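Putative Lipoprotein (Shewanella oneidensis, PDB 3U24) is of unknown function but binds zinc and calcium ions and belongs to the DUF885 family of the Peptidase_MA clan, so a link to metallopeptidases is possible. Local coordinates at residues A[118-122]-A[176-180]; A[185-190]-A[206-210]. All blocks are in the same frame, centred on the assembly; numbering follows the deposited sequence.

Interaction 1 (A[118-122]-A[176-180]); sequences PSSYN and LQNQG. With EDO (1,2-ethanediol), chain S; EDO (1,2-ethanediol), chain P.
Asn178 sends its ND2 straight into the backbone carbonyl of Tyr121: the N-H...O angle is 163°, ND2 lies 3.2 Å from Tyr121 O, and the acceptor sits almost exactly in the amide plane of Asn178. That same ND2 also reaches Ala174 O one helical turn back, while Asn178 OD1 is engaged by Tyr156 OH, so both ends of a buried amide are satisfied and its rotation is fixed. Shortening Asn178 to an alanine would probably leave Tyr121 O and the Tyr156 hydroxyl without these mates and open a gap beneath Asn122. The Asn122 amide stacks on that of Asn178, the planes 27° apart, with the two OD1 atoms 3.5 Å from each other; each oxygen is an acceptor, so no bond joins them. With CG anti to the backbone N (chi1 -171°), Asn122 reaches across to helix 168-179, where ND2 makes a weak bond to Gln177 O at 3.2 Å. Its OD1 turns to Ala124 N, capping the start of helix 124-131, so one side chain fastens the loop to two helices in this largely helical part of the fold. A water bridges the next layer: it donates to Ser119 O and to Gln177 OE1, 2.6 Å from the latter, and accepts from Asn122 ND2. Ser119 CB faces Gln177 OE1 at 3.8 Å, and its OG bonds to Asp117. The O1 hydroxyl of an ethanediol, probably from the crystallisation liquor, donates a hydrogen bond to Asn122 O at 2.9 Å. The Tyr121 ring leads away to pack on Tyr155 and Ala159 of helix 152-162.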
loop_
_atom_site.group_PDB
_atom_site.type_symbol
_atom_site.label_atom_id
_atom_site.label_comp_id
_atom_site.label_asym_id
_atom_site.label_seq_id
_atom_site.Cartn_x
_atom_site.Cartn_y
_atom_site.Cartn_z
ATOM N N PRO A 118 17.992 -7.105 -7.319
ATOM C CA PRO A 118 18.710 -7.812 -6.273
ATOM C C PRO A 118 18.148 -7.519 -4.906
ATOM O O PRO A 118 18.450 -8.263 -3.974
ATOM C CB PRO A 118 20.162 -7.286 -6.390
ATOM C CG PRO A 118 20.279 -6.834 -7.815
ATOM C CD PRO A 118 18.894 -6.296 -8.143
ATOM N N SER A 119 17.331 -6.484 -4.765
ATOM C CA SER A 119 16.782 -6.215 -3.456
ATOM C C SER A 119 15.762 -7.272 -3.031
ATOM O O SER A 119 15.436 -7.366 -1.850
ATOM C CB SER A 119 16.189 -4.812 -3.345
ATOM O OG SER A 119 14.902 -4.763 -3.927
ATOM N N SER A 120 15.255 -8.073 -3.964
ATOM C CA SER A 120 14.339 -9.151 -3.580
ATOM C C SER A 120 15.052 -10.335 -2.817
ATOM O O SER A 120 14.382 -11.202 -2.245
ATOM C CB SER A 120 13.544 -9.620 -4.810
ATOM O OG SER A 120 14.379 -10.029 -5.868
ATOM N N TYR A 121 16.389 -10.311 -2.737
ATOM C CA TYR A 121 17.141 -11.285 -1.982
ATOM C C TYR A 121 17.679 -10.689 -0.687
ATOM O O TYR A 121 18.680 -9.954 -0.656
ATOM C CB TYR A 121 18.271 -11.832 -2.829
ATOM C CG TYR A 121 17.781 -12.412 -4.128
ATOM C CD1 TYR A 121 17.320 -13.705 -4.180
ATOM C CD2 TYR A 121 17.734 -11.662 -5.284
ATOM C CE1 TYR A 121 16.854 -14.250 -5.343
ATOM C CE2 TYR A 121 17.285 -12.201 -6.464
ATOM C CZ TYR A 121 16.864 -13.509 -6.493
ATOM O OH TYR A 121 16.399 -14.110 -7.640
ATOM N N ASN A 122 17.006 -11.016 0.400
ATOM C CA ASN A 122 17.364 -10.498 1.738
ATOM C C ASN A 122 16.682 -11.362 2.799
ATOM O O ASN A 122 15.457 -11.468 2.820
ATOM C CB ASN A 122 16.912 -9.030 1.881
ATOM C CG ASN A 122 17.437 -8.349 3.161
ATOM O OD1 ASN A 122 17.862 -9.005 4.145
ATOM N ND2 ASN A 122 17.409 -7.000 3.150
ATOM N N LEU A 176 21.973 -1.488 0.821
ATOM C CA LEU A 176 21.436 -0.809 1.956
ATOM C C LEU A 176 20.526 -1.696 2.819
ATOM O O LEU A 176 20.697 -1.756 4.035
ATOM C CB LEU A 176 20.694 0.376 1.397
ATOM C CG LEU A 176 19.988 1.327 2.306
ATOM C CD1 LEU A 176 19.576 2.528 1.409
ATOM C CD2 LEU A 176 18.792 0.582 2.912
ATOM N N GLN A 177 19.600 -2.426 2.202
ATOM C CA GLN A 177 18.738 -3.289 2.983
ATOM C C GLN A 177 19.480 -4.474 3.601
ATOM O O GLN A 177 19.212 -4.824 4.739
ATOM C CB GLN A 177 17.550 -3.732 2.161
ATOM C CG GLN A 177 16.598 -2.569 1.843
ATOM C CD GLN A 177 15.426 -2.986 1.002
ATOM O OE1 GLN A 177 15.497 -3.946 0.243
ATOM N NE2 GLN A 177 14.334 -2.279 1.135
ATOM N N ASN A 178 20.441 -5.066 2.881
ATOM C CA ASN A 178 21.186 -6.207 3.424
ATOM C C ASN A 178 22.143 -5.786 4.506
ATOM O O ASN A 178 22.421 -6.580 5.405
ATOM C CB ASN A 178 21.912 -7.023 2.354
ATOM C CG ASN A 178 21.003 -8.000 1.665
ATOM O OD1 ASN A 178 20.724 -9.095 2.210
ATOM N ND2 ASN A 178 20.500 -7.620 0.480
ATOM N N GLN A 179 22.616 -4.542 4.450
ATOM C CA GLN A 179 23.384 -3.953 5.585
ATOM C C GLN A 179 22.513 -3.886 6.824
ATOM O O GLN A 179 22.987 -4.099 7.901
ATOM C CB GLN A 179 23.929 -2.554 5.275
ATOM C CG GLN A 179 25.177 -2.601 4.423
ATOM C CD GLN A 179 25.641 -1.233 3.861
ATOM O OE1 GLN A 179 24.860 -0.239 3.773
ATOM N NE2 GLN A 179 26.928 -1.184 3.462
ATOM N N GLY A 180 21.233 -3.595 6.649
ATOM C CA GLY A 180 20.275 -3.575 7.754
ATOM C C GLY A 180 20.041 -4.945 8.357
ATOM O O GLY A 180 19.520 -5.047 9.465
HETATM C C1 EDO S . 11.814 -10.163 0.330
HETATM O O1 EDO S . 12.801 -11.061 0.876
HETATM C C2 EDO S . 12.455 -8.855 -0.166
HETATM O O2 EDO S . 13.022 -8.059 0.887
HETATM C C1 EDO P . 12.204 -13.202 3.606
HETATM O O1 EDO P . 13.191 -12.411 4.293
HETATM C C2 EDO P . 12.806 -14.417 2.872
HETATM O O2 EDO P . 13.173 -15.403 3.836
HETATM O O HOH W 1 16.804 -6.138 0.113
HETATM O O HOH W 2 12.957 -4.352 -1.827
#

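Interaction 2 (A[185-190]-A[206-210])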
loop_
_atom_site.group_PDB
_atom_site.type_symbol
_atom_site.label_atom_id
_atom_site.label_comp_id
_atom_site.label_asym_id
_atom_site.label_seq_id
_atom_site.Cartn_x
_atom_site.Cartn_y
_atom_site.Cartn_z
ATOM N N PHE A 185 20.607 -9.608 12.997
ATOM C CA PHE A 185 21.720 -10.471 13.381
ATOM C C PHE A 185 22.720 -9.683 14.239
ATOM O O PHE A 185 23.833 -9.388 13.805
ATOM C CB PHE A 185 22.378 -11.151 12.163
ATOM C CG PHE A 185 21.455 -12.101 11.453
ATOM C CD1 PHE A 185 21.263 -13.382 11.934
ATOM C CD2 PHE A 185 20.693 -11.693 10.371
ATOM C CE1 PHE A 185 20.364 -14.259 11.307
ATOM C CE2 PHE A 185 19.784 -12.550 9.757
ATOM C CZ PHE A 185 19.611 -13.832 10.226
ATOM N N SER A 186 22.284 -9.390 15.476
ATOM C CA SER A 186 22.934 -8.444 16.383
ATOM C C SER A 186 23.477 -9.071 17.672
ATOM O O SER A 186 23.114 -10.206 18.075
ATOM C CB SER A 186 21.899 -7.407 16.797
ATOM O OG SER A 186 20.917 -8.018 17.648
ATOM N N ASP A 187 24.302 -8.284 18.359
ATOM C CA ASP A 187 24.776 -8.611 19.725
ATOM C C ASP A 187 23.589 -8.882 20.651
ATOM O O ASP A 187 23.658 -9.787 21.484
ATOM C CB ASP A 187 25.625 -7.467 20.327
ATOM C CG ASP A 187 27.130 -7.560 19.983
ATOM O OD1 ASP A 187 27.623 -8.619 19.502
ATOM O OD2 ASP A 187 27.848 -6.551 20.232
ATOM N N ASP A 188 22.527 -8.091 20.515
ATOM C CA ASP A 188 21.305 -8.302 21.275
ATOM C C ASP A 188 20.625 -9.683 21.027
ATOM O O ASP A 188 20.151 -10.320 21.966
ATOM C CB ASP A 188 20.320 -7.164 21.018
ATOM C CG ASP A 188 20.762 -5.816 21.656
ATOM O OD1 ASP A 188 21.699 -5.753 22.523
ATOM O OD2 ASP A 188 20.150 -4.781 21.264
ATOM N N LEU A 189 20.628 -10.172 19.790
ATOM C CA LEU A 189 20.094 -11.509 19.532
ATOM C C LEU A 189 20.989 -12.559 20.211
ATOM O O LEU A 189 20.502 -13.498 20.839
ATOM C CB LEU A 189 19.968 -11.760 18.034
ATOM C CG LEU A 189 19.534 -13.146 17.567
ATOM C CD1 LEU A 189 18.107 -13.447 18.054
ATOM C CD2 LEU A 189 19.681 -13.234 16.041
ATOM N N LEU A 190 22.296 -12.374 20.147
ATOM C CA LEU A 190 23.191 -13.308 20.829
ATOM C C LEU A 190 22.957 -13.367 22.354
ATOM O O LEU A 190 22.990 -14.456 22.948
ATOM C CB LEU A 190 24.648 -13.015 20.531
ATOM C CG LEU A 190 25.067 -13.186 19.073
ATOM C CD1 LEU A 190 26.534 -12.734 18.922
ATOM C CD2 LEU A 190 24.882 -14.637 18.638
ATOM N N PHE A 206 23.955 -22.447 17.800
ATOM C CA PHE A 206 23.458 -21.146 17.396
ATOM C C PHE A 206 24.642 -20.255 17.037
ATOM O O PHE A 206 24.626 -19.570 16.026
ATOM C CB PHE A 206 22.619 -20.504 18.508
ATOM C CG PHE A 206 21.788 -19.346 18.030
ATOM C CD1 PHE A 206 22.374 -18.137 17.720
ATOM C CD2 PHE A 206 20.423 -19.479 17.869
ATOM C CE1 PHE A 206 21.620 -17.073 17.247
ATOM C CE2 PHE A 206 19.671 -18.413 17.377
ATOM C CZ PHE A 206 20.277 -17.200 17.088
ATOM N N LYS A 207 25.672 -20.277 17.870
ATOM C CA LYS A 207 26.828 -19.413 17.654
ATOM C C LYS A 207 27.572 -19.801 16.349
ATOM O O LYS A 207 27.907 -18.947 15.514
ATOM C CB LYS A 207 27.770 -19.465 18.869
ATOM C CG LYS A 207 28.953 -18.513 18.811
ATOM C CD LYS A 207 28.565 -17.031 18.501
ATOM C CE LYS A 207 29.760 -16.049 18.477
ATOM N NZ LYS A 207 29.450 -14.773 17.731
ATOM N N THR A 208 27.813 -21.100 16.198
ATOM C CA THR A 208 28.414 -21.629 14.991
ATOM C C THR A 208 27.578 -21.157 13.777
ATOM O O THR A 208 28.109 -20.565 12.845
ATOM C CB THR A 208 28.496 -23.177 15.067
ATOM O OG1 THR A 208 29.300 -23.567 16.210
ATOM C CG2 THR A 208 29.064 -23.796 13.747
ATOM N N ARG A 209 26.271 -21.384 13.781
ATOM C CA ARG A 209 25.480 -20.984 12.615
ATOM C C ARG A 209 25.458 -19.482 12.406
ATOM O O ARG A 209 25.422 -19.038 11.266
ATOM C CB ARG A 209 24.063 -21.506 12.701
ATOM C CG ARG A 209 23.985 -22.963 12.390
ATOM C CD ARG A 209 22.550 -23.405 12.154
ATOM N NE ARG A 209 22.570 -24.831 11.963
ATOM C CZ ARG A 209 21.590 -25.658 12.279
ATOM N NH1 ARG A 209 20.433 -25.217 12.801
ATOM N NH2 ARG A 209 21.765 -26.966 12.071
ATOM N N PHE A 210 25.520 -18.716 13.489
ATOM C CA PHE A 210 25.427 -17.246 13.412
ATOM C C PHE A 210 26.696 -16.673 12.787
ATOM O O PHE A 210 26.650 -15.687 12.040
ATOM C CB PHE A 210 25.201 -16.691 14.795
ATOM C CG PHE A 210 25.158 -15.185 14.890
ATOM C CD1 PHE A 210 26.305 -14.446 14.958
ATOM C CD2 PHE A 210 23.942 -14.519 15.033
ATOM C CE1 PHE A 210 26.257 -13.056 15.089
ATOM C CE2 PHE A 210 23.891 -13.136 15.183
ATOM C CZ PHE A 210 25.059 -12.404 15.201
#
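Leu190 lays its CD2 methyl over the face of the Phe210 ring, 3.7 Å from the centroid and only 9° off the ring normal, a CH-pi contact centred on the ring. The two side chains come from opposite directions, and CG of Phe210, anti to its backbone N at chi1 177°, carries the ring out from helix 200-234 to meet the incoming leucine. Packing round that ring stays close. Phe185 offers its CB to Phe210 CE2 at 3.9 Å and its carbonyl O to CZ at 3.5 Å, while Leu189 CD2 comes to the ring edge. Leu189 also meets the edge of Phe206, CD2 to CZ at 4.1 Å, and both also touch helix 138-148, Leu189 against Leu142 and Phe206 against Val145 and Leu146. Phe185 stacks edge-to-face on Phe127. The other flank is looser: there the exposed Lys207, bent at its second torsion, merely brushes Leu190 CD1 with NZ at 3.8 Å, its charged end paired in a salt bridge with Asp211. Ser186 is the N-cap of helix 187-195, OG accepting from Leu189 N at 3.1 Å, which anchors the turn carrying the two leucines. No hydrogen bond crosses between the segments, so this contact of helix 187-195 and the residues leading into it with helix 200-234 rests on apolar fit, and its specificity probably comes from how the leucine methyls and phenylalanine rings fit.

How the interactions relate
Going from the N terminus, the chain leaves helix 113-116 through 118-122, runs through a mainly helical excursion of 53 residues, and returns on helix 168-179 to close interaction 1. A short connection then leads to helix 187-195, and the chain turns back at once into helix 200-234, closing interaction 2 over just 15 residues. The loops stand in series, neither nested nor crossed. Their centres lie 19 Å apart, and their nearest atoms are about 6 Å apart without touching. Helix 200-234 ties them together: near its start it forms one side of interaction 2, and farther along Ile221 and Leu224 pack on Asn178 of interaction 1.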